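PDB 1PDU: nuclear hormone receptor HR38 from Drosophila melanogaster, which is an orphan nuclear receptor that mediates an atypical ecdysteroid signalling pathway, probably as a transcription factor. Local coordinates for residues A[50-55]-A[220-225]; A[106-111]-A[119-124]; A[154-159]-A[203-208]. All coordinates share one frame; numbering follows the deposited sequence.

Contact 1: residues A[50-55]-A[220-225]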
ATOM      1  N   GLN A  50      -3.884  17.834   9.416  1.00 39.93           N
ATOM      2  CA  GLN A  50      -2.973  17.331  10.433  1.00 40.21           C
ATOM      3  C   GLN A  50      -3.195  15.821  10.578  1.00 39.08           C
ATOM      4  O   GLN A  50      -2.259  15.028  10.473  1.00 37.10           O
ATOM      5  CB  GLN A  50      -3.267  18.049  11.756  1.00 42.43           C
ATOM      6  CG  GLN A  50      -2.682  17.413  13.014  1.00 46.55           C
ATOM      7  CD  GLN A  50      -1.185  17.225  12.935  1.00 48.73           C
ATOM      8  OE1 GLN A  50      -0.482  18.040  12.338  1.00 51.75           O
ATOM      9  NE2 GLN A  50      -0.684  16.154  13.552  1.00 50.63           N
ATOM     10  N   GLN A  51      -4.453  15.447  10.800  1.00 38.77           N
ATOM     11  CA  GLN A  51      -4.855  14.055  10.967  1.00 37.72           C
ATOM     12  C   GLN A  51      -4.492  13.182   9.777  1.00 36.91           C
ATOM     13  O   GLN A  51      -4.069  12.035   9.943  1.00 36.40           O
ATOM     14  CB  GLN A  51      -6.362  13.985  11.208  1.00 39.50           C
ATOM     15  CG  GLN A  51      -6.989  12.622  10.922  1.00 43.28           C
ATOM     16  CD  GLN A  51      -8.462  12.574  11.294  1.00 43.96           C
ATOM     17  OE1 GLN A  51      -8.818  12.414  12.466  1.00 43.59           O
ATOM     18  NE2 GLN A  51      -9.328  12.730  10.297  1.00 45.24           N
ATOM     19  N   PHE A  52      -4.666  13.729   8.577  1.00 35.52           N
ATOM     20  CA  PHE A  52      -4.358  13.008   7.351  1.00 33.22           C
ATOM     21  C   PHE A  52      -2.861  12.716   7.269  1.00 32.17           C
ATOM     22  O   PHE A  52      -2.448  11.595   6.995  1.00 31.41           O
ATOM     23  CB  PHE A  52      -4.803  13.831   6.136  1.00 32.92           C
ATOM     24  CG  PHE A  52      -4.386  13.242   4.823  1.00 31.52           C
ATOM     25  CD1 PHE A  52      -5.005  12.097   4.332  1.00 32.67           C
ATOM     26  CD2 PHE A  52      -3.317  13.781   4.125  1.00 30.64           C
ATOM     27  CE1 PHE A  52      -4.558  11.482   3.157  1.00 34.00           C
ATOM     28  CE2 PHE A  52      -2.856  13.185   2.955  1.00 32.70           C
ATOM     29  CZ  PHE A  52      -3.477  12.026   2.467  1.00 33.78           C
ATOM     30  N   TYR A  53      -2.040  13.726   7.509  1.00 32.37           N
ATOM     31  CA  TYR A  53      -0.603  13.520   7.451  1.00 32.28           C
ATOM     32  C   TYR A  53      -0.179  12.441   8.444  1.00 32.41           C
ATOM     33  O   TYR A  53       0.572  11.525   8.103  1.00 30.75           O
ATOM     34  CB  TYR A  53       0.143  14.830   7.745  1.00 31.24           C
ATOM     35  CG  TYR A  53       0.155  15.805   6.584  1.00 31.96           C
ATOM     36  CD1 TYR A  53      -0.038  15.359   5.273  1.00 31.50           C
ATOM     37  CD2 TYR A  53       0.371  17.170   6.790  1.00 31.44           C
ATOM     38  CE1 TYR A  53      -0.023  16.243   4.197  1.00 31.88           C
ATOM     39  CE2 TYR A  53       0.392  18.071   5.716  1.00 31.89           C
ATOM     40  CZ  TYR A  53       0.191  17.596   4.420  1.00 33.12           C
ATOM     41  OH  TYR A  53       0.190  18.462   3.345  1.00 33.13           O
ATOM     42  N   GLN A  54      -0.679  12.569   9.670  1.00 32.90           N
ATOM     43  CA  GLN A  54      -0.383  11.650  10.761  1.00 33.89           C
ATOM     44  C   GLN A  54      -0.752  10.224  10.380  1.00 32.85           C
ATOM     45  O   GLN A  54       0.029   9.294  10.556  1.00 32.04           O
ATOM     46  CB  GLN A  54      -1.178  12.061  12.000  1.00 36.68           C
ATOM     47  CG  GLN A  54      -0.747  11.353  13.264  1.00 41.97           C
ATOM     48  CD  GLN A  54       0.723  11.577  13.535  1.00 45.78           C
ATOM     49  OE1 GLN A  54       1.190  12.726  13.604  1.00 47.03           O
ATOM     50  NE2 GLN A  54       1.471  10.483  13.682  1.00 46.59           N
ATOM     51  N   LEU A  55      -1.968  10.083   9.867  1.00 32.37           N
ATOM     52  CA  LEU A  55      -2.514   8.813   9.427  1.00 33.10           C
ATOM     53  C   LEU A  55      -1.625   8.209   8.347  1.00 31.78           C
ATOM     54  O   LEU A  55      -1.252   7.037   8.407  1.00 31.06           O
ATOM     55  CB  LEU A  55      -3.919   9.044   8.878  1.00 35.63           C
ATOM     56  CG  LEU A  55      -4.617   7.874   8.204  1.00 38.64           C
ATOM     57  CD1 LEU A  55      -4.831   6.766   9.228  1.00 39.61           C
ATOM     58  CD2 LEU A  55      -5.945   8.346   7.631  1.00 39.62           C
ATOM     59  N   PHE A 220      -0.465  17.113  -3.095  1.00 29.05           N
ATOM     60  CA  PHE A 220       0.218  18.327  -3.505  1.00 30.28           C
ATOM     61  C   PHE A 220      -0.686  19.513  -3.254  1.00 31.28           C
ATOM     62  O   PHE A 220      -0.228  20.586  -2.870  1.00 31.50           O
ATOM     63  CB  PHE A 220       0.589  18.294  -4.974  1.00 28.04           C
ATOM     64  CG  PHE A 220       1.391  19.473  -5.395  1.00 29.52           C
ATOM     65  CD1 PHE A 220       2.741  19.558  -5.068  1.00 29.24           C
ATOM     66  CD2 PHE A 220       0.799  20.523  -6.092  1.00 28.68           C
ATOM     67  CE1 PHE A 220       3.495  20.667  -5.429  1.00 28.04           C
ATOM     68  CE2 PHE A 220       1.544  21.632  -6.457  1.00 28.73           C
ATOM     69  CZ  PHE A 220       2.898  21.701  -6.121  1.00 28.67           C
ATOM     70  N   TYR A 221      -1.980  19.318  -3.479  1.00 34.18           N
ATOM     71  CA  TYR A 221      -2.940  20.378  -3.235  1.00 35.54           C
ATOM     72  C   TYR A 221      -2.887  20.770  -1.758  1.00 36.31           C
ATOM     73  O   TYR A 221      -2.798  21.951  -1.430  1.00 36.79           O
ATOM     74  CB  TYR A 221      -4.343  19.915  -3.602  1.00 38.11           C
ATOM     75  CG  TYR A 221      -5.423  20.861  -3.141  1.00 41.56           C
ATOM     76  CD1 TYR A 221      -6.044  20.692  -1.902  1.00 43.30           C
ATOM     77  CD2 TYR A 221      -5.809  21.945  -3.931  1.00 43.72           C
ATOM     78  CE1 TYR A 221      -7.023  21.575  -1.459  1.00 46.02           C
ATOM     79  CE2 TYR A 221      -6.786  22.844  -3.497  1.00 46.28           C
ATOM     80  CZ  TYR A 221      -7.393  22.651  -2.258  1.00 47.60           C
ATOM     81  OH  TYR A 221      -8.366  23.532  -1.818  1.00 49.71           O
ATOM     82  N   LEU A 222      -2.931  19.779  -0.868  1.00 35.41           N
ATOM     83  CA  LEU A 222      -2.875  20.045   0.569  1.00 35.35           C
ATOM     84  C   LEU A 222      -1.589  20.764   0.955  1.00 34.84           C
ATOM     85  O   LEU A 222      -1.597  21.630   1.820  1.00 35.06           O
ATOM     86  CB  LEU A 222      -2.963  18.739   1.367  1.00 34.96           C
ATOM     87  CG  LEU A 222      -4.246  17.933   1.167  1.00 36.25           C
ATOM     88  CD1 LEU A 222      -4.203  16.690   2.066  1.00 37.30           C
ATOM     89  CD2 LEU A 222      -5.457  18.808   1.492  1.00 35.22           C
ATOM     90  N   LYS A 223      -0.483  20.386   0.325  1.00 34.45           N
ATOM     91  CA  LYS A 223       0.802  20.998   0.618  1.00 36.07           C
ATOM     92  C   LYS A 223       0.796  22.493   0.290  1.00 36.89           C
ATOM     93  O   LYS A 223       1.319  23.300   1.054  1.00 36.64           O
ATOM     94  CB  LYS A 223       1.902  20.285  -0.168  1.00 37.99           C
ATOM     95  CG  LYS A 223       3.310  20.752   0.150  1.00 39.89           C
ATOM     96  CD  LYS A 223       4.323  20.041  -0.750  1.00 43.08           C
ATOM     97  CE  LYS A 223       5.741  20.472  -0.432  1.00 43.24           C
ATOM     98  NZ  LYS A 223       5.889  21.953  -0.435  1.00 43.69           N
ATOM     99  N   LEU A 224       0.205  22.862  -0.843  1.00 36.69           N
ATOM    100  CA  LEU A 224       0.133  24.263  -1.221  1.00 39.36           C
ATOM    101  C   LEU A 224      -0.796  25.021  -0.287  1.00 39.36           C
ATOM    102  O   LEU A 224      -0.526  26.161   0.064  1.00 39.94           O
ATOM    103  CB  LEU A 224      -0.375  24.421  -2.654  1.00 40.89           C
ATOM    104  CG  LEU A 224       0.536  23.947  -3.782  1.00 41.99           C
ATOM    105  CD1 LEU A 224      -0.148  24.251  -5.100  1.00 43.02           C
ATOM    106  CD2 LEU A 224       1.892  24.648  -3.715  1.00 42.34           C
ATOM    107  N   GLU A 225      -1.901  24.395   0.099  1.00 40.49           N
ATOM    108  CA  GLU A 225      -2.848  25.036   1.003  1.00 42.18           C
ATOM    109  C   GLU A 225      -2.024  25.457   2.219  1.00 40.66           C
ATOM    110  O   GLU A 225      -2.211  26.532   2.787  1.00 41.19           O
ATOM    111  CB  GLU A 225      -3.944  24.042   1.403  1.00 45.85           C
ATOM    112  CG  GLU A 225      -5.319  24.667   1.615  1.00 51.73           C
ATOM    113  CD  GLU A 225      -6.368  23.665   2.100  1.00 55.04           C
ATOM    114  OE1 GLU A 225      -7.577  23.999   2.050  1.00 56.89           O
ATOM    115  OE2 GLU A 225      -5.988  22.550   2.538  1.00 55.40           O
TER

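Contact 2: residues A[106-111]-A[119-124]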
ATOM      1  N   THR A 106     -19.076   1.529   5.994  1.00 49.62           N
ATOM      2  CA  THR A 106     -19.033   2.911   6.448  1.00 47.43           C
ATOM      3  C   THR A 106     -17.637   3.250   6.955  1.00 45.00           C
ATOM      4  O   THR A 106     -17.162   4.373   6.772  1.00 45.10           O
ATOM      5  CB  THR A 106     -20.060   3.164   7.574  1.00 48.04           C
ATOM      6  OG1 THR A 106     -19.656   2.468   8.758  1.00 48.96           O
ATOM      7  CG2 THR A 106     -21.432   2.662   7.154  1.00 48.25           C
ATOM      8  N   LYS A 107     -16.970   2.274   7.568  1.00 40.98           N
ATOM      9  CA  LYS A 107     -15.634   2.492   8.119  1.00 39.01           C
ATOM     10  C   LYS A 107     -14.510   2.312   7.094  1.00 37.98           C
ATOM     11  O   LYS A 107     -14.724   1.862   5.970  1.00 37.40           O
ATOM     12  CB  LYS A 107     -15.385   1.520   9.268  1.00 37.17           C
ATOM     13  CG  LYS A 107     -15.279   0.098   8.765  1.00 35.41           C
ATOM     14  CD  LYS A 107     -14.975  -0.901   9.847  1.00 36.30           C
ATOM     15  CE  LYS A 107     -14.981  -2.296   9.248  1.00 36.01           C
ATOM     16  NZ  LYS A 107     -14.474  -3.280  10.215  1.00 39.45           N
ATOM     17  N   LEU A 108     -13.307   2.664   7.518  1.00 35.86           N
ATOM     18  CA  LEU A 108     -12.121   2.515   6.700  1.00 35.59           C
ATOM     19  C   LEU A 108     -11.001   2.275   7.714  1.00 34.26           C
ATOM     20  O   LEU A 108     -10.798   3.081   8.621  1.00 34.22           O
ATOM     21  CB  LEU A 108     -11.875   3.790   5.891  1.00 37.32           C
ATOM     22  CG  LEU A 108     -11.087   3.649   4.587  1.00 38.28           C
ATOM     23  CD1 LEU A 108     -11.403   2.318   3.926  1.00 37.97           C
ATOM     24  CD2 LEU A 108     -11.441   4.799   3.652  1.00 38.62           C
ATOM     25  N   ILE A 109     -10.305   1.151   7.583  1.00 32.37           N
ATOM     26  CA  ILE A 109      -9.223   0.804   8.500  1.00 30.40           C
ATOM     27  C   ILE A 109      -7.860   1.024   7.852  1.00 30.68           C
ATOM     28  O   ILE A 109      -7.630   0.624   6.714  1.00 29.73           O
ATOM     29  CB  ILE A 109      -9.327  -0.673   8.939  1.00 28.68           C
ATOM     30  CG1 ILE A 109     -10.640  -0.903   9.682  1.00 30.04           C
ATOM     31  CG2 ILE A 109      -8.163  -1.041   9.851  1.00 27.24           C
ATOM     32  CD1 ILE A 109     -10.916  -2.381   9.975  1.00 31.96           C
ATOM     33  N   PHE A 110      -6.957   1.660   8.586  1.00 31.67           N
ATOM     34  CA  PHE A 110      -5.613   1.927   8.086  1.00 33.42           C
ATOM     35  C   PHE A 110      -4.614   1.008   8.787  1.00 34.69           C
ATOM     36  O   PHE A 110      -4.784   0.669   9.966  1.00 34.13           O
ATOM     37  CB  PHE A 110      -5.274   3.395   8.307  1.00 33.23           C
ATOM     38  CG  PHE A 110      -6.253   4.330   7.667  1.00 34.39           C
ATOM     39  CD1 PHE A 110      -7.475   4.605   8.275  1.00 34.19           C
ATOM     40  CD2 PHE A 110      -5.970   4.916   6.439  1.00 36.17           C
ATOM     41  CE1 PHE A 110      -8.397   5.450   7.670  1.00 35.82           C
ATOM     42  CE2 PHE A 110      -6.889   5.765   5.824  1.00 36.36           C
ATOM     43  CZ  PHE A 110      -8.103   6.032   6.441  1.00 35.64           C
ATOM     44  N   CYS A 111      -3.572   0.603   8.070  1.00 35.96           N
ATOM     45  CA  CYS A 111      -2.609  -0.332   8.640  1.00 36.87           C
ATOM     46  C   CYS A 111      -1.880   0.122   9.901  1.00 37.35           C
ATOM     47  O   CYS A 111      -1.058  -0.614  10.447  1.00 37.67           O
ATOM     48  CB  CYS A 111      -1.615  -0.794   7.565  1.00 37.26           C
ATOM     49  SG  CYS A 111      -0.722   0.487   6.714  1.00 40.27           S
ATOM     50  N   THR A 119     -16.599   9.013   5.544  1.00 36.05           N
ATOM     51  CA  THR A 119     -16.949  10.425   5.438  1.00 37.40           C
ATOM     52  C   THR A 119     -15.935  11.373   6.074  1.00 38.20           C
ATOM     53  O   THR A 119     -15.845  12.531   5.680  1.00 38.85           O
ATOM     54  CB  THR A 119     -18.339  10.694   6.035  1.00 37.35           C
ATOM     55  OG1 THR A 119     -18.370  10.252   7.400  1.00 37.51           O
ATOM     56  CG2 THR A 119     -19.408   9.959   5.223  1.00 35.47           C
ATOM     57  N   GLN A 120     -15.178  10.899   7.061  1.00 39.36           N
ATOM     58  CA  GLN A 120     -14.160  11.744   7.690  1.00 40.57           C
ATOM     59  C   GLN A 120     -12.930  11.805   6.783  1.00 42.53           C
ATOM     60  O   GLN A 120     -12.072  12.666   6.946  1.00 43.47           O
ATOM     61  CB  GLN A 120     -13.727  11.176   9.040  1.00 39.40           C
ATOM     62  CG  GLN A 120     -14.767  11.230  10.148  1.00 38.58           C
ATOM     63  CD  GLN A 120     -14.357  10.405  11.361  1.00 36.94           C
ATOM     64  OE1 GLN A 120     -14.114   9.204  11.252  1.00 35.47           O
ATOM     65  NE2 GLN A 120     -14.283  11.048  12.521  1.00 37.86           N
ATOM     66  N   CYS A 121     -12.845  10.874   5.838  1.00 44.02           N
ATOM     67  CA  CYS A 121     -11.714  10.812   4.921  1.00 46.22           C
ATOM     68  C   CYS A 121     -11.994  11.577   3.638  1.00 48.02           C
ATOM     69  O   CYS A 121     -11.082  12.122   3.009  1.00 48.57           O
ATOM     70  CB  CYS A 121     -11.399   9.358   4.576  1.00 45.91           C
ATOM     71  SG  CYS A 121     -10.991   8.336   6.006  1.00 47.42           S
ATOM     72  N   LEU A 122     -13.260  11.605   3.244  1.00 49.31           N
ATOM     73  CA  LEU A 122     -13.650  12.308   2.035  1.00 49.83           C
ATOM     74  C   LEU A 122     -13.191  13.750   2.180  1.00 48.70           C
ATOM     75  O   LEU A 122     -12.797  14.397   1.210  1.00 49.01           O
ATOM     76  CB  LEU A 122     -15.168  12.250   1.857  1.00 51.15           C
ATOM     77  CG  LEU A 122     -15.687  12.733   0.501  1.00 53.18           C
ATOM     78  CD1 LEU A 122     -15.143  11.826  -0.605  1.00 53.16           C
ATOM     79  CD2 LEU A 122     -17.210  12.732   0.505  1.00 53.57           C
ATOM     80  N   ARG A 123     -13.221  14.240   3.409  1.00 48.06           N
ATOM     81  CA  ARG A 123     -12.808  15.607   3.685  1.00 47.61           C
ATOM     82  C   ARG A 123     -11.337  15.849   3.334  1.00 47.00           C
ATOM     83  O   ARG A 123     -10.991  16.875   2.752  1.00 47.69           O
ATOM     84  CB  ARG A 123     -13.064  15.933   5.159  1.00 48.16           C
ATOM     85  N   SER A 124     -10.466  14.907   3.674  1.00 45.72           N
ATOM     86  CA  SER A 124      -9.047  15.087   3.389  1.00 44.60           C
ATOM     87  C   SER A 124      -8.578  14.422   2.098  1.00 42.91           C
ATOM     88  O   SER A 124      -7.753  14.989   1.377  1.00 43.32           O
ATOM     89  CB  SER A 124      -8.205  14.588   4.570  1.00 44.63           C
ATOM     90  OG  SER A 124      -8.575  13.273   4.944  1.00 47.21           O
TER

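Contact 3: residues A[154-159]-A[203-208]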
ATOM      1  N   ALA A 154       4.882  -6.894  -2.196  1.00 29.41           N
ATOM      2  CA  ALA A 154       6.325  -6.945  -2.360  1.00 28.59           C
ATOM      3  C   ALA A 154       6.693  -6.513  -3.770  1.00 29.41           C
ATOM      4  O   ALA A 154       7.759  -5.930  -3.990  1.00 29.70           O
ATOM      5  CB  ALA A 154       6.837  -8.347  -2.079  1.00 26.65           C
ATOM      6  N   LEU A 155       5.807  -6.787  -4.726  1.00 30.48           N
ATOM      7  CA  LEU A 155       6.063  -6.409  -6.113  1.00 31.37           C
ATOM      8  C   LEU A 155       5.817  -4.925  -6.342  1.00 32.11           C
ATOM      9  O   LEU A 155       6.292  -4.353  -7.320  1.00 33.84           O
ATOM     10  CB  LEU A 155       5.203  -7.232  -7.064  1.00 31.18           C
ATOM     11  CG  LEU A 155       5.660  -8.671  -7.307  1.00 32.87           C
ATOM     12  CD1 LEU A 155       4.662  -9.345  -8.244  1.00 33.55           C
ATOM     13  CD2 LEU A 155       7.070  -8.698  -7.910  1.00 31.61           C
ATOM     14  N   THR A 156       5.070  -4.296  -5.445  1.00 32.65           N
ATOM     15  CA  THR A 156       4.818  -2.869  -5.567  1.00 32.38           C
ATOM     16  C   THR A 156       6.088  -2.153  -5.112  1.00 32.58           C
ATOM     17  O   THR A 156       6.443  -1.098  -5.628  1.00 31.30           O
ATOM     18  CB  THR A 156       3.646  -2.437  -4.678  1.00 32.98           C
ATOM     19  OG1 THR A 156       2.466  -3.150  -5.073  1.00 33.86           O
ATOM     20  CG2 THR A 156       3.401  -0.938  -4.802  1.00 32.37           C
ATOM     21  N   LEU A 157       6.774  -2.760  -4.149  1.00 33.08           N
ATOM     22  CA  LEU A 157       8.005  -2.203  -3.594  1.00 33.10           C
ATOM     23  C   LEU A 157       9.232  -2.551  -4.434  1.00 34.14           C
ATOM     24  O   LEU A 157      10.022  -1.674  -4.792  1.00 33.17           O
ATOM     25  CB  LEU A 157       8.212  -2.713  -2.165  1.00 30.82           C
ATOM     26  CG  LEU A 157       9.547  -2.270  -1.565  1.00 31.67           C
ATOM     27  CD1 LEU A 157       9.532  -0.761  -1.344  1.00 30.59           C
ATOM     28  CD2 LEU A 157       9.799  -3.007  -0.262  1.00 31.71           C
ATOM     29  N   ILE A 158       9.390  -3.838  -4.734  1.00 34.66           N
ATOM     30  CA  ILE A 158      10.514  -4.313  -5.523  1.00 35.24           C
ATOM     31  C   ILE A 158      10.127  -4.260  -7.005  1.00 36.58           C
ATOM     32  O   ILE A 158       9.598  -5.217  -7.574  1.00 36.83           O
ATOM     33  CB  ILE A 158      10.895  -5.748  -5.103  1.00 35.29           C
ATOM     34  CG1 ILE A 158      11.027  -5.815  -3.575  1.00 35.39           C
ATOM     35  CG2 ILE A 158      12.200  -6.166  -5.761  1.00 34.27           C
ATOM     36  CD1 ILE A 158      11.928  -4.747  -2.987  1.00 34.00           C
ATOM     37  N   THR A 159      10.399  -3.114  -7.616  1.00 37.30           N
ATOM     38  CA  THR A 159      10.074  -2.871  -9.015  1.00 38.89           C
ATOM     39  C   THR A 159      11.090  -1.883  -9.576  1.00 39.64           C
ATOM     40  O   THR A 159      11.792  -1.204  -8.819  1.00 39.57           O
ATOM     41  CB  THR A 159       8.644  -2.260  -9.145  1.00 39.41           C
ATOM     42  OG1 THR A 159       8.326  -2.046 -10.523  1.00 40.52           O
ATOM     43  CG2 THR A 159       8.561  -0.925  -8.410  1.00 39.17           C
ATOM     44  N   GLY A 203      -1.826  -7.238 -13.546  1.00 44.57           N
ATOM     45  CA  GLY A 203      -2.438  -6.108 -14.225  1.00 43.64           C
ATOM     46  C   GLY A 203      -3.027  -5.101 -13.261  1.00 44.00           C
ATOM     47  O   GLY A 203      -3.473  -4.024 -13.663  1.00 45.11           O
ATOM     48  N   LYS A 204      -3.039  -5.449 -11.979  1.00 43.63           N
ATOM     49  CA  LYS A 204      -3.563  -4.550 -10.960  1.00 41.45           C
ATOM     50  C   LYS A 204      -2.518  -3.523 -10.526  1.00 40.21           C
ATOM     51  O   LYS A 204      -2.868  -2.463 -10.015  1.00 38.65           O
ATOM     52  CB  LYS A 204      -4.050  -5.353  -9.751  1.00 42.27           C
ATOM     53  CG  LYS A 204      -5.370  -6.062 -10.009  1.00 44.16           C
ATOM     54  CD  LYS A 204      -6.434  -5.036 -10.376  1.00 46.17           C
ATOM     55  CE  LYS A 204      -7.658  -5.687 -10.976  1.00 48.16           C
ATOM     56  NZ  LYS A 204      -8.223  -6.696 -10.049  1.00 50.12           N
ATOM     57  N   LEU A 205      -1.241  -3.826 -10.744  1.00 39.03           N
ATOM     58  CA  LEU A 205      -0.184  -2.900 -10.344  1.00 39.56           C
ATOM     59  C   LEU A 205      -0.206  -1.587 -11.128  1.00 39.29           C
ATOM     60  O   LEU A 205      -0.016  -0.508 -10.553  1.00 38.88           O
ATOM     61  CB  LEU A 205       1.193  -3.577 -10.441  1.00 38.65           C
ATOM     62  CG  LEU A 205       1.351  -4.776  -9.498  1.00 39.14           C
ATOM     63  CD1 LEU A 205       2.796  -5.254  -9.483  1.00 40.40           C
ATOM     64  CD2 LEU A 205       0.927  -4.383  -8.094  1.00 39.80           C
ATOM     65  N   PRO A 206      -0.433  -1.655 -12.450  1.00 39.29           N
ATOM     66  CA  PRO A 206      -0.470  -0.407 -13.228  1.00 38.78           C
ATOM     67  C   PRO A 206      -1.616   0.488 -12.754  1.00 38.39           C
ATOM     68  O   PRO A 206      -1.475   1.711 -12.702  1.00 37.19           O
ATOM     69  CB  PRO A 206      -0.672  -0.892 -14.658  1.00 39.53           C
ATOM     70  CG  PRO A 206       0.032  -2.242 -14.653  1.00 40.73           C
ATOM     71  CD  PRO A 206      -0.412  -2.836 -13.337  1.00 39.43           C
ATOM     72  N   GLU A 207      -2.745  -0.128 -12.404  1.00 38.04           N
ATOM     73  CA  GLU A 207      -3.903   0.624 -11.928  1.00 38.21           C
ATOM     74  C   GLU A 207      -3.518   1.327 -10.644  1.00 37.41           C
ATOM     75  O   GLU A 207      -3.788   2.516 -10.468  1.00 38.60           O
ATOM     76  CB  GLU A 207      -5.091  -0.299 -11.650  1.00 40.27           C
ATOM     77  CG  GLU A 207      -5.473  -1.192 -12.811  1.00 44.56           C
ATOM     78  CD  GLU A 207      -6.748  -1.985 -12.556  1.00 46.14           C
ATOM     79  OE1 GLU A 207      -6.966  -2.981 -13.277  1.00 49.71           O
ATOM     80  OE2 GLU A 207      -7.533  -1.611 -11.654  1.00 46.13           O
ATOM     81  N   LEU A 208      -2.892   0.577  -9.745  1.00 36.11           N
ATOM     82  CA  LEU A 208      -2.444   1.121  -8.475  1.00 35.12           C
ATOM     83  C   LEU A 208      -1.511   2.316  -8.728  1.00 34.62           C
ATOM     84  O   LEU A 208      -1.605   3.337  -8.049  1.00 33.07           O
ATOM     85  CB  LEU A 208      -1.713   0.040  -7.668  1.00 32.51           C
ATOM     86  CG  LEU A 208      -1.187   0.456  -6.286  1.00 31.74           C
ATOM     87  CD1 LEU A 208      -2.347   0.929  -5.410  1.00 28.30           C
ATOM     88  CD2 LEU A 208      -0.468  -0.735  -5.634  1.00 31.15           C
TER

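Contact 1: residues A[50-55]-A[220-225]
The apolar part of the contact is carried by Phe52 and Leu222, whose side chains both start out toward the partner helix and cross at about a right angle. One methyl of Leu222 does the touching: CD1 sits 3.7 Å from Phe52 CD2 and 3.9 Å from Phe52 CE2, so it rests against a single flank of the ring, approaching it obliquely. Phe52 has CG anti to the backbone N (chi1 173°), a setting that sends the ring outward from its helix toward Leu222. The same ring is engaged edge-to-face by Phe125, which places it between helix 204-225 and the end of helix 118-125.

Both segments are helical, 50-55 within helix 45-67 and 220-225 at the C-terminal end of helix 204-225. Their local axes come no closer than 12.0 Å and their directions differ by 131°, closer to antiparallel than to parallel. This is helix-on-helix packing within the mostly helical sandwich of a nuclear receptor ligand-binding domain, and the gap is bridged by the two aromatic side chains of 50-55 and by Leu222, with only 137 Å² buried.

The polar atom at the interface is the phenol oxygen of Tyr53. The Tyr53 and Leu222 side chains slide past each other in opposite directions, and Tyr53 OH ends 3.7 Å from Leu222 CB and 3.6 Å from the backbone N of Lys223, a separation too long for a hydrogen bond. Buried without any polar partner in the model, this hydroxyl behaves as a packing group, while the Tyr53 side chain also touches Val228 and Pro231 in the loop that follows helix 204-225. Lys223 contributes little beyond CB, 4.3 Å from Tyr53 OH; its chain leads away toward Glu235, with which NZ makes a long, weak ion pair.

Contact 2: residues A[106-111]-A[119-124]
Phe110 and Cys121 adopt nearly the same first torsion, chi1 -57° and -59°, which sets Phe110 CG and Cys121 SG each beside its own backbone N and anti to the carbonyl carbon; from there the ring and the sulfur meet. Cys121 SG comes to the far end of the ring, 3.7 Å from Phe110 CZ. Cys121 SG lies 5.1 Å from the centroid of the Phe110 ring and 85° off the ring normal, hence at the edge and essentially in the plane of the ring. This is a Cys sulfur-aromatic contact of the edge-on kind, in which the sulfur faces the ring's C-H rim and not its pi cloud.

Segment 106-111 contains strand 107-109, which pairs antiparallel with strand 115-117, and the chain passes directly from that second strand into helix 118-125. The small two-stranded sheet is a regular element of the nuclear receptor ligand-binding domain, and here the helix after it folds back so that Cys121 points at the first strand and its continuation.

Leu108 adds a looser apolar touch, with Leu108 CD2 4.3 Å from Cys121 SG. Cys121 also packs on Leu116 of the intervening strand. Beyond the contact, Phe110 reaches Phe93 of helix 78-100 and Leu55 and Ser59 of helix 45-67, while Leu108 lies against Leu97.

Contact 3: residues A[154-159]-A[203-208]
Leu155 and Leu205 make the purely apolar contact: CD1 of Leu205 approaches CB of Leu155 at 3.9 Å, so a methyl tip meets the root of the opposite side chain. The backbones come near each other here, with the CA atoms of Thr156 and Leu205 6.9 Å apart. Leu155 also packs on Gln174 and Ile177 of helix 167-187.

The second kind of contact sets a threonine against leucine methyls. Thr156 OG1 lies 3.6 Å from CD2 of Leu205 and 3.8 Å from CD2 of Leu208, and Thr156 CG2 is 4.0 Å from Leu208 CD2. Both branches of Thr156 take part, with OG1 meeting the two leucines and CG2 only Leu208. With chi1 at -60°, OG1 lies beside the backbone N and CG2 anti to it, so the two branches face the leucines from different positions. Thr156 and Leu208 cross at about a right angle. Leu205 and Leu208, three residues apart, bring their methyls to Thr156 from the first turns of helix 204-225.

Around the pair, Glu91, Leu92 and Leu95 of helix 78-100 touch Thr156, and Leu95 also reaches Leu208. The contact joins the C-terminal end of helix 146-157 to the start of helix 204-225 in the buried interior of the ligand-binding domain.

Although Thr156 OG1 lies against leucine methyls, it is hydrogen-bonded to the carbonyl O of Leu152 one turn back. Because that bond engages the hydroxyl within its own helix, its place beside methyls probably costs little, and across these two segments the join rests on van der Waals packing.

From the N terminus, helix 45-67 supplies the first half of contact 1, whose partner arrives only at the end of helix 204-225. That loop encloses both others. Contact 2 closes a short hairpin-and-helix excursion within it, and contact 3, opening later, joins helix 146-157 to the start of helix 204-225; the two follow in series and do not cross. Contacts 1 and 2 adjoin where Phe52 packs on Ser124, tying helix 45-67 to helix 118-125 and to the loop after strand 107-109. Contact 3 lies across the chain's centre from contact 2, about 23 Å between centres, but shares helix 204-225 with contact 1.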